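Local coordinates for protein pngf-ii (Elizabethkingia meningoseptica, PDB 4R4X) that probably hydrolyses the bond joining N-linked glycans to asparagine side chains of glycoproteins, as a peptide:N-glycosidase of the PNGase F family, at residues G249-I254 / E298-F303; T215-K220 / I346-G351; T326-D331 / G491-P496; I232-K237 / Q330-L335. One frame throughout, in Å; residues are numbered along the deposited sequence.

Contact 1 (G249-I254 / E298-F303); sequences GDVFII and ELMRFF
With CG lodged between its own backbone N and carbonyl carbon (chi1 67°), Phe302 folds its ring back over Gly249, while Arg301, CG trans to N (chi1 170°) and bent twice further on, turns its guanidinium toward Glu298 beside Asp250. The two strands form an antiparallel pair interrupted by a classic beta bulge, in the large antiparallel sheet, consistent with the jelly-roll fold of PNGase F. Leu299 and Met300, the latter a selenomethionine, both face Val251. Met300 N donates to Val251 O (3.2 Å), whereas Leu299 N makes a weak, strongly bent bond to the same oxygen. Val251 N in turn donates to Met300 O (3.0 Å). Over the Phe302 ring lies Gly249 CA, 3.8 Å from the centroid, a CH-pi contact in which the ring occupies the side where glycine has no side chain. The bulge also brings Leu299 across Ile253 at about a right angle, CD1 to CG2 at 3.8 Å. On the face carrying Asp250, Glu298 and Arg301, charged groups gather under cover. Glu298 OE1 is bound by Ser531 as well as by Arg301 NH2 (2.8 Å), and Arg301 NE reaches Glu298 OE2 at 2.9 Å, a side-on grip on both oxygens. The Asp250 carboxylate stands nearly upright to that of Glu298, planes 80° apart, with OD2 2.7 Å from Glu298 OE2.

Contact 2 (T215-K220 / I346-G351); sequences TIILKK and IGAFIG
Leu218 lays CD1 against the backbone of the facing strand, 3.6 Å from Gly347 CA and 3.4 Å from Ile346 O. Its CG lies opposite the backbone N (chi1 -167°), and the methyl fills the position that a side chain on Gly347 would take. Further along the same face, Ile216 CG1 meets Phe349 CD1 at 3.8 Å, the aliphatic branch approaching the ring at a slant. The ring also comes obliquely to the backbone, Phe349 CD1 being 3.4 Å from Thr215 O. On the other face Ile217 CG1 touches Ala348 CB (4.1 Å). These side chains are set by a regular ladder: Ile217 exchanges both backbone bonds with Ala348, Lys219 does so with Ile346, and Ile350 N closes the end on Thr215 O (3.1 Å). A shell further out, Phe252 of the next strand packs against Ile216 and Leu218, while Phe191 and Ile360 cover Ile217 and Ala348 respectively. Lys219 directs its NZ to Val190 O, and Thr215 OG1 is held by Gly212 O. The pair is a regular antiparallel ladder of the large sheet, consistent with the jelly-roll architecture of the PNGase F family.

Contact 3 (T326-D331 / G491-P496); sequences TPYRQD and GTITNP
Ile493 and Tyr328 lie alongside one another, running opposite ways, the CG1 branch of the isoleucine lying 3.8 Å from Tyr328 CD2. With CG1 trans to the carbonyl carbon (chi1 -68°), Ile493 sends CD1 on to the facing backbone, 3.6 Å from Arg329 O. Tyr328 answers with the edge of its ring. Ile493 N lies close to the ring plane, 3.8 Å from Tyr328 CD2, and Thr492 C also sits in that plane, while Gly491 O meets Tyr328 CE2 obliquely at 3.6 Å. The phenol OH is anchored beyond the two segments by Phe303 O, an oxygen that also takes the backbone N of Gly491. Gly491 and Thr492 both face Phe303 as a G1 beta bulge, with Gly491 at the positive phi (102°) usual for its first position. The contact joins the faces of two stacked sheets, since 326-331 is an outermost strand of the four-stranded sheet and 493-504 runs within the large one; the touching parts point the same way, about 10° apart. Gln330, its chain extended with CG trans to N, stretches toward the other segment so that its amide end packs beside Ile493 CG2 and the ring of Pro496, with Gln330 CD 4.1 Å from Pro496 CD. At the other end Thr326 CG2 approaches Gly491 O to 3.3 Å, its OG1 being taken by Gln238. One water spans the two backbones there, donating to Pro327 O (2.7 Å) and to Gly491 O (2.8 Å).

Contact 4 (I232-K237 / Q330-L335); sequences IFVELK and QDITEL
An Asx turn at Asp331 ends the strand 326-331 and leads into a short 3-10 turn, with Gln330 to Thr333 tied to the neighbouring antiparallel strand through Ile232, Phe233 and Val234. Asp331 OD1 accepts from Thr333 N (3.0 Å) and from the Thr333 hydroxyl OG1 (2.7 Å), the latter on its syn side. That hydroxyl in turn receives Ile232 N at 3.1 Å, an almost straight bond of 164°. Ile332 N adds a bond to Ile232 O (2.7 Å), and Val234 exchanges both backbone bonds with Gln330. Phe233 covers the outer side of the turn: one ring face lies over Asp331 CA, 4.1 Å from the centroid, and the carboxylate stacks on the ring with planes 23° apart. On the inner side Ile332 CG1 packs on Ile232 CG2 at 3.8 Å, the side chains crossing at about a right angle. Ile332 CG2 also rests against Val234 CG1 (4.0 Å), which packs in addition on Met300 of the other sheet. Because Thr333 OG1 accepts an amide proton while giving its own to Asp331, the relay from Ile232 N to the carboxylate is probably cooperative, each bond strengthening the next and fixing the rotation of the threonine.

Contacts 1 and 2, with centres about 9 Å apart, lie side by side in the large antiparallel sheet, where strands 343-350 and 248-253 are neighbours. Contact 4 belongs to the smaller four-stranded sheet, and contact 3 spans from that sheet to the large one; these two, also about 9 Å apart, share Gln330 and Asp331. Contact 1 sits about 10 Å from each of them, its Met300 packing between the layers, whereas contact 2 is about 16 Å from both. Along the chain, contact 1 is nested inside contact 4 and contact 4 inside contact 2. Three of them knit the two layers of the N-terminal PNGase F family region, and contact 3 attaches the C-terminal region to it.

Contact 1 (G249-I254 / E298-F303)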
# COMPACT_ATOMS: atom_id res chain seq x y z
N GLY A 249 -13.79 12.64 -1.79
CA GLY A 249 -12.84 12.04 -2.71
C GLY A 249 -13.09 10.55 -2.97
O GLY A 249 -13.66 9.81 -2.14
N ASP A 250 -12.66 10.12 -4.14
CA ASP A 250 -12.68 8.70 -4.50
C ASP A 250 -11.48 8.42 -5.37
O ASP A 250 -11.13 9.22 -6.24
CB ASP A 250 -13.92 8.37 -5.36
CG ASP A 250 -14.99 7.60 -4.60
OD1 ASP A 250 -14.77 7.07 -3.49
OD2 ASP A 250 -16.10 7.49 -5.16
N VAL A 251 -10.87 7.27 -5.15
CA VAL A 251 -10.02 6.62 -6.13
C VAL A 251 -10.89 5.49 -6.67
O VAL A 251 -11.45 4.69 -5.89
CB VAL A 251 -8.74 6.07 -5.52
CG1 VAL A 251 -7.89 5.39 -6.58
CG2 VAL A 251 -7.97 7.18 -4.84
N PHE A 252 -11.03 5.45 -7.99
CA PHE A 252 -11.98 4.56 -8.63
C PHE A 252 -11.36 3.90 -9.84
O PHE A 252 -10.35 4.37 -10.38
CB PHE A 252 -13.26 5.31 -9.03
CG PHE A 252 -13.06 6.41 -10.04
CD1 PHE A 252 -12.76 7.70 -9.64
CD2 PHE A 252 -13.19 6.15 -11.41
CE1 PHE A 252 -12.57 8.72 -10.57
CE2 PHE A 252 -13.02 7.16 -12.34
CZ PHE A 252 -12.69 8.45 -11.92
N ILE A 253 -11.93 2.77 -10.21
CA ILE A 253 -11.66 2.12 -11.49
C ILE A 253 -12.98 1.99 -12.24
O ILE A 253 -14.08 2.04 -11.65
CB ILE A 253 -10.95 0.75 -11.34
CG1 ILE A 253 -11.79 -0.23 -10.53
CG2 ILE A 253 -9.58 0.92 -10.69
CD1 ILE A 253 -11.27 -1.65 -10.50
N ILE A 254 -12.88 1.80 -13.56
CA ILE A 254 -14.05 1.75 -14.41
C ILE A 254 -14.18 0.35 -15.02
O ILE A 254 -13.43 -0.00 -15.94
CB ILE A 254 -13.99 2.83 -15.51
CG1 ILE A 254 -13.95 4.22 -14.89
CG2 ILE A 254 -15.21 2.71 -16.43
CD1 ILE A 254 -13.71 5.35 -15.85
N GLU A 298 -15.34 1.95 -6.48
CA GLU A 298 -14.51 2.77 -5.57
C GLU A 298 -13.40 1.93 -4.96
O GLU A 298 -13.66 1.03 -4.14
CB GLU A 298 -15.36 3.33 -4.42
CG GLU A 298 -16.52 4.14 -4.87
CD GLU A 298 -17.36 4.67 -3.74
OE1 GLU A 298 -17.72 3.89 -2.82
OE2 GLU A 298 -17.69 5.87 -3.77
N LEU A 299 -12.15 2.17 -5.36
CA LEU A 299 -11.04 1.51 -4.66
C LEU A 299 -10.93 2.01 -3.22
O LEU A 299 -10.70 1.22 -2.31
CB LEU A 299 -9.70 1.75 -5.36
CG LEU A 299 -9.54 1.28 -6.80
CD1 LEU A 299 -8.06 1.39 -7.19
CD2 LEU A 299 -10.02 -0.18 -6.94
N MSE A 300 -11.12 3.31 -3.03
CA MSE A 300 -10.91 3.99 -1.73
C MSE A 300 -11.78 5.21 -1.71
O MSE A 300 -11.67 6.06 -2.58
CB MSE A 300 -9.44 4.42 -1.56
CG MSE A 300 -9.17 5.25 -0.30
SE MSE A 300 -7.66 6.51 -0.52
CE MSE A 300 -6.42 5.37 -1.53
N ARG A 301 -12.67 5.32 -0.71
CA ARG A 301 -13.44 6.52 -0.46
C ARG A 301 -12.74 7.27 0.66
O ARG A 301 -12.42 6.68 1.71
CB ARG A 301 -14.89 6.18 -0.07
CG ARG A 301 -15.73 7.35 0.45
CD ARG A 301 -16.78 7.88 -0.51
NE ARG A 301 -17.66 6.85 -1.07
CZ ARG A 301 -18.81 6.39 -0.57
NH1 ARG A 301 -19.32 6.84 0.56
NH2 ARG A 301 -19.46 5.42 -1.23
N PHE A 302 -12.44 8.56 0.42
CA PHE A 302 -11.70 9.36 1.39
C PHE A 302 -12.27 10.77 1.43
O PHE A 302 -13.00 11.20 0.52
CB PHE A 302 -10.18 9.39 1.08
CG PHE A 302 -9.81 10.12 -0.19
CD1 PHE A 302 -9.89 9.48 -1.43
CD2 PHE A 302 -9.36 11.44 -0.16
CE1 PHE A 302 -9.56 10.15 -2.61
CE2 PHE A 302 -9.03 12.12 -1.33
CZ PHE A 302 -9.12 11.48 -2.56
N PHE A 303 -11.95 11.48 2.50
CA PHE A 303 -12.38 12.85 2.63
C PHE A 303 -11.17 13.70 2.91
O PHE A 303 -10.38 13.37 3.77
CB PHE A 303 -13.44 12.95 3.71
CG PHE A 303 -14.70 12.26 3.32
CD1 PHE A 303 -14.83 10.90 3.48
CD2 PHE A 303 -15.68 12.96 2.64
CE1 PHE A 303 -15.94 10.22 3.01
CE2 PHE A 303 -16.83 12.30 2.21
CZ PHE A 303 -16.95 10.92 2.37

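Contact 2 (T215-K220 / I346-G351)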
# COMPACT_ATOMS: atom_id res chain seq x y z
N THR A 215 -12.05 18.27 -11.79
CA THR A 215 -12.28 17.55 -10.54
C THR A 215 -12.05 16.04 -10.65
O THR A 215 -12.00 15.34 -9.63
CB THR A 215 -13.69 17.81 -10.01
OG1 THR A 215 -14.66 17.40 -10.98
CG2 THR A 215 -13.88 19.27 -9.67
N ILE A 216 -11.90 15.54 -11.87
CA ILE A 216 -11.66 14.12 -12.14
C ILE A 216 -10.44 13.99 -13.04
O ILE A 216 -10.39 14.62 -14.10
CB ILE A 216 -12.85 13.48 -12.86
CG1 ILE A 216 -14.16 13.72 -12.10
CG2 ILE A 216 -12.62 11.99 -13.06
CD1 ILE A 216 -15.40 13.57 -12.97
N ILE A 217 -9.45 13.21 -12.60
CA ILE A 217 -8.31 12.86 -13.43
C ILE A 217 -8.28 11.34 -13.65
O ILE A 217 -8.51 10.55 -12.71
CB ILE A 217 -6.96 13.37 -12.86
CG1 ILE A 217 -6.70 12.83 -11.45
CG2 ILE A 217 -6.96 14.90 -12.82
CD1 ILE A 217 -5.42 13.35 -10.82
N LEU A 218 -7.94 10.92 -14.87
CA LEU A 218 -8.08 9.51 -15.27
C LEU A 218 -6.94 9.09 -16.18
O LEU A 218 -6.52 9.87 -17.02
CB LEU A 218 -9.40 9.35 -16.03
CG LEU A 218 -9.87 7.92 -16.26
CD1 LEU A 218 -10.44 7.37 -14.97
CD2 LEU A 218 -10.94 7.81 -17.33
N LYS A 219 -6.45 7.86 -16.03
CA LYS A 219 -5.51 7.33 -17.01
C LYS A 219 -5.69 5.83 -17.17
O LYS A 219 -6.40 5.18 -16.38
CB LYS A 219 -4.07 7.67 -16.66
CG LYS A 219 -3.54 7.06 -15.39
CD LYS A 219 -2.00 7.00 -15.34
CE LYS A 219 -1.33 8.31 -15.65
NZ LYS A 219 0.15 8.24 -15.51
N LYS A 220 -5.05 5.29 -18.20
CA LYS A 220 -5.00 3.85 -18.40
C LYS A 220 -3.69 3.35 -17.81
O LYS A 220 -2.62 3.96 -18.02
CB LYS A 220 -5.05 3.50 -19.89
CG LYS A 220 -6.37 3.76 -20.57
CD LYS A 220 -6.46 3.11 -21.96
CE LYS A 220 -5.32 3.58 -22.86
NZ LYS A 220 -5.65 3.51 -24.32
N ILE A 346 -8.20 3.99 -14.39
CA ILE A 346 -8.11 4.34 -12.96
C ILE A 346 -8.08 5.86 -12.79
O ILE A 346 -7.41 6.59 -13.54
CB ILE A 346 -6.91 3.65 -12.26
CG1 ILE A 346 -6.79 4.09 -10.79
CG2 ILE A 346 -5.60 3.94 -12.98
CD1 ILE A 346 -5.96 3.15 -9.95
N GLY A 347 -8.86 6.35 -11.82
CA GLY A 347 -9.01 7.78 -11.64
C GLY A 347 -9.08 8.24 -10.21
O GLY A 347 -9.18 7.44 -9.28
N ALA A 348 -8.99 9.55 -10.05
CA ALA A 348 -9.16 10.15 -8.75
C ALA A 348 -10.11 11.32 -8.92
O ALA A 348 -10.08 12.00 -9.95
CB ALA A 348 -7.82 10.60 -8.21
N PHE A 349 -10.98 11.51 -7.93
CA PHE A 349 -11.96 12.58 -7.90
C PHE A 349 -11.84 13.30 -6.58
O PHE A 349 -11.74 12.66 -5.53
CB PHE A 349 -13.38 11.99 -8.04
CG PHE A 349 -14.50 12.90 -7.59
CD1 PHE A 349 -14.89 14.00 -8.34
CD2 PHE A 349 -15.22 12.61 -6.43
CE1 PHE A 349 -15.94 14.81 -7.92
CE2 PHE A 349 -16.28 13.41 -6.02
CZ PHE A 349 -16.65 14.51 -6.77
N ILE A 350 -11.81 14.63 -6.62
CA ILE A 350 -12.07 15.45 -5.43
C ILE A 350 -13.05 16.55 -5.85
O ILE A 350 -12.71 17.45 -6.63
CB ILE A 350 -10.79 16.06 -4.83
CG1 ILE A 350 -9.80 14.96 -4.43
CG2 ILE A 350 -11.17 16.91 -3.61
CD1 ILE A 350 -8.43 15.46 -4.02
N GLY A 351 -14.29 16.46 -5.36
CA GLY A 351 -15.30 17.43 -5.70
C GLY A 351 -14.97 18.75 -5.04
O GLY A 351 -15.01 18.86 -3.82

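Contact 3 (T326-D331 / G491-P496)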
# COMPACT_ATOMS: atom_id res chain seq x y z
N THR A 326 -1.76 14.72 3.66
CA THR A 326 -2.58 13.65 4.16
C THR A 326 -2.30 12.40 3.38
O THR A 326 -2.42 12.42 2.16
CB THR A 326 -4.08 13.90 3.99
OG1 THR A 326 -4.36 15.29 4.15
CG2 THR A 326 -4.86 13.05 4.99
N PRO A 327 -1.93 11.31 4.07
CA PRO A 327 -1.78 10.03 3.43
C PRO A 327 -3.00 9.15 3.66
O PRO A 327 -3.58 9.17 4.75
CB PRO A 327 -0.59 9.44 4.14
CG PRO A 327 -0.73 9.95 5.55
CD PRO A 327 -1.47 11.26 5.47
N TYR A 328 -3.36 8.39 2.63
CA TYR A 328 -4.44 7.42 2.68
C TYR A 328 -3.97 6.14 2.00
O TYR A 328 -3.55 6.17 0.84
CB TYR A 328 -5.66 7.93 1.93
CG TYR A 328 -6.16 9.33 2.24
CD1 TYR A 328 -5.61 10.43 1.61
CD2 TYR A 328 -7.24 9.53 3.11
CE1 TYR A 328 -6.10 11.71 1.83
CE2 TYR A 328 -7.73 10.81 3.35
CZ TYR A 328 -7.15 11.89 2.70
OH TYR A 328 -7.63 13.17 2.89
N ARG A 329 -4.08 5.02 2.69
CA ARG A 329 -3.71 3.76 2.09
C ARG A 329 -4.71 2.69 2.48
O ARG A 329 -4.97 2.47 3.67
CB ARG A 329 -2.29 3.35 2.49
CG ARG A 329 -1.71 2.17 1.69
CD ARG A 329 -0.28 1.83 2.09
NE ARG A 329 0.40 0.93 1.15
CZ ARG A 329 1.51 0.24 1.41
NH1 ARG A 329 2.09 0.30 2.61
NH2 ARG A 329 2.06 -0.55 0.47
N GLN A 330 -5.24 2.01 1.46
CA GLN A 330 -6.23 0.97 1.65
C GLN A 330 -5.80 -0.37 1.01
O GLN A 330 -5.29 -0.41 -0.12
CB GLN A 330 -7.55 1.39 1.02
CG GLN A 330 -8.66 0.35 1.24
CD GLN A 330 -10.05 0.92 1.16
OE1 GLN A 330 -10.98 0.32 0.57
NE2 GLN A 330 -10.22 2.04 1.75
N ASP A 331 -6.03 -1.43 1.76
CA ASP A 331 -5.87 -2.82 1.29
C ASP A 331 -7.04 -3.10 0.35
O ASP A 331 -8.19 -2.94 0.74
CB ASP A 331 -5.91 -3.71 2.51
CG ASP A 331 -5.73 -5.21 2.21
OD1 ASP A 331 -5.80 -5.63 1.03
OD2 ASP A 331 -5.54 -5.94 3.20
N GLY A 491 -10.05 14.06 6.51
CA GLY A 491 -8.65 13.66 6.57
C GLY A 491 -8.44 12.15 6.61
O GLY A 491 -7.32 11.68 6.78
N THR A 492 -9.52 11.38 6.46
CA THR A 492 -9.43 9.93 6.60
C THR A 492 -10.22 9.17 5.53
O THR A 492 -11.15 9.69 4.87
CB THR A 492 -9.89 9.41 8.01
OG1 THR A 492 -11.31 9.60 8.19
CG2 THR A 492 -9.11 10.08 9.15
N ILE A 493 -9.85 7.90 5.39
CA ILE A 493 -10.63 6.91 4.61
C ILE A 493 -11.89 6.46 5.34
O ILE A 493 -11.88 6.30 6.55
CB ILE A 493 -9.79 5.65 4.41
CG1 ILE A 493 -8.62 5.96 3.50
CG2 ILE A 493 -10.62 4.46 3.86
CD1 ILE A 493 -7.56 4.90 3.49
N THR A 494 -12.96 6.20 4.59
CA THR A 494 -14.11 5.48 5.13
C THR A 494 -13.97 4.00 4.76
O THR A 494 -13.97 3.65 3.58
CB THR A 494 -15.43 6.08 4.59
OG1 THR A 494 -15.62 7.37 5.18
CG2 THR A 494 -16.61 5.18 4.92
N ASN A 495 -13.83 3.16 5.78
CA ASN A 495 -13.68 1.70 5.59
C ASN A 495 -14.88 1.05 4.91
O ASN A 495 -15.99 1.36 5.28
CB ASN A 495 -13.56 1.03 6.96
CG ASN A 495 -12.12 0.96 7.44
OD1 ASN A 495 -11.60 1.86 8.08
ND2 ASN A 495 -11.48 -0.12 7.14
N PRO A 496 -14.65 0.14 3.95
CA PRO A 496 -15.78 -0.72 3.55
C PRO A 496 -16.18 -1.63 4.68
O PRO A 496 -15.34 -1.96 5.52
CB PRO A 496 -15.22 -1.58 2.41
CG PRO A 496 -13.98 -0.86 1.95
CD PRO A 496 -13.47 -0.07 3.11
O HOH W 1 -5.70 9.38 6.47

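Contact 4 (I232-K237 / Q330-L335)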
# COMPACT_ATOMS: atom_id res chain seq x y z
N ILE A 232 -2.71 -6.51 -2.34
CA ILE A 232 -2.76 -5.30 -3.16
C ILE A 232 -3.23 -4.12 -2.31
O ILE A 232 -4.24 -4.22 -1.60
CB ILE A 232 -3.73 -5.42 -4.34
CG1 ILE A 232 -3.60 -6.74 -5.08
CG2 ILE A 232 -3.49 -4.27 -5.30
CD1 ILE A 232 -4.78 -7.04 -5.98
N PHE A 233 -2.50 -3.02 -2.41
CA PHE A 233 -2.81 -1.81 -1.68
C PHE A 233 -2.79 -0.62 -2.64
O PHE A 233 -2.10 -0.64 -3.67
CB PHE A 233 -1.77 -1.54 -0.58
CG PHE A 233 -1.83 -2.47 0.59
CD1 PHE A 233 -1.37 -3.76 0.50
CD2 PHE A 233 -2.30 -2.02 1.83
CE1 PHE A 233 -1.42 -4.61 1.59
CE2 PHE A 233 -2.36 -2.87 2.94
CZ PHE A 233 -1.92 -4.17 2.80
N VAL A 234 -3.57 0.40 -2.30
CA VAL A 234 -3.59 1.64 -3.04
C VAL A 234 -3.23 2.74 -2.08
O VAL A 234 -3.77 2.77 -0.97
CB VAL A 234 -4.95 1.90 -3.71
CG1 VAL A 234 -6.11 1.88 -2.71
CG2 VAL A 234 -4.92 3.22 -4.47
N GLU A 235 -2.31 3.61 -2.49
CA GLU A 235 -1.84 4.72 -1.65
C GLU A 235 -1.93 6.08 -2.33
O GLU A 235 -1.40 6.30 -3.42
CB GLU A 235 -0.41 4.49 -1.18
CG GLU A 235 0.06 5.52 -0.13
CD GLU A 235 1.40 5.14 0.50
OE1 GLU A 235 1.56 5.26 1.73
OE2 GLU A 235 2.31 4.71 -0.24
N LEU A 236 -2.60 7.01 -1.64
CA LEU A 236 -2.80 8.36 -2.13
C LEU A 236 -2.23 9.34 -1.11
O LEU A 236 -2.37 9.13 0.11
CB LEU A 236 -4.30 8.63 -2.33
CG LEU A 236 -4.60 10.03 -2.91
CD1 LEU A 236 -5.63 9.99 -4.01
CD2 LEU A 236 -5.02 10.99 -1.83
N LYS A 237 -1.58 10.39 -1.61
CA LYS A 237 -1.09 11.48 -0.77
C LYS A 237 -1.74 12.75 -1.29
O LYS A 237 -1.89 12.92 -2.49
CB LYS A 237 0.44 11.61 -0.85
CG LYS A 237 1.25 10.38 -0.56
CD LYS A 237 1.08 9.85 0.86
CE LYS A 237 1.96 8.62 1.09
NZ LYS A 237 3.41 8.96 1.03
N GLN A 330 -5.24 2.01 1.46
CA GLN A 330 -6.23 0.97 1.65
C GLN A 330 -5.80 -0.37 1.01
O GLN A 330 -5.29 -0.41 -0.12
CB GLN A 330 -7.55 1.39 1.02
CG GLN A 330 -8.66 0.35 1.24
CD GLN A 330 -10.05 0.92 1.16
OE1 GLN A 330 -10.98 0.32 0.57
NE2 GLN A 330 -10.22 2.04 1.75
N ASP A 331 -6.03 -1.43 1.76
CA ASP A 331 -5.87 -2.82 1.29
C ASP A 331 -7.04 -3.10 0.35
O ASP A 331 -8.19 -2.94 0.74
CB ASP A 331 -5.91 -3.71 2.51
CG ASP A 331 -5.73 -5.21 2.21
OD1 ASP A 331 -5.80 -5.63 1.03
OD2 ASP A 331 -5.54 -5.94 3.20
N ILE A 332 -6.75 -3.47 -0.88
CA ILE A 332 -7.79 -3.77 -1.86
C ILE A 332 -7.64 -5.19 -2.44
O ILE A 332 -8.07 -5.45 -3.57
CB ILE A 332 -7.80 -2.73 -3.01
CG1 ILE A 332 -6.40 -2.51 -3.58
CG2 ILE A 332 -8.36 -1.40 -2.53
CD1 ILE A 332 -6.44 -1.71 -4.87
N THR A 333 -7.11 -6.10 -1.64
CA THR A 333 -6.77 -7.49 -2.06
C THR A 333 -7.97 -8.22 -2.65
O THR A 333 -7.84 -8.93 -3.65
CB THR A 333 -6.16 -8.27 -0.86
OG1 THR A 333 -4.92 -7.64 -0.49
CG2 THR A 333 -5.91 -9.74 -1.19
N GLU A 334 -9.16 -7.99 -2.08
CA GLU A 334 -10.39 -8.58 -2.60
C GLU A 334 -10.82 -8.15 -4.03
O GLU A 334 -11.68 -8.79 -4.64
CB GLU A 334 -11.57 -8.36 -1.59
CG GLU A 334 -12.27 -7.01 -1.64
CD GLU A 334 -11.56 -5.88 -0.89
OE1 GLU A 334 -10.36 -6.00 -0.59
OE2 GLU A 334 -12.22 -4.86 -0.59
N LEU A 335 -10.25 -7.07 -4.56
CA LEU A 335 -10.57 -6.64 -5.93
C LEU A 335 -9.60 -7.19 -6.98
O LEU A 335 -9.69 -6.84 -8.17
CB LEU A 335 -10.62 -5.10 -6.00
CG LEU A 335 -11.65 -4.44 -5.07
CD1 LEU A 335 -11.54 -2.92 -5.12
CD2 LEU A 335 -13.05 -4.91 -5.45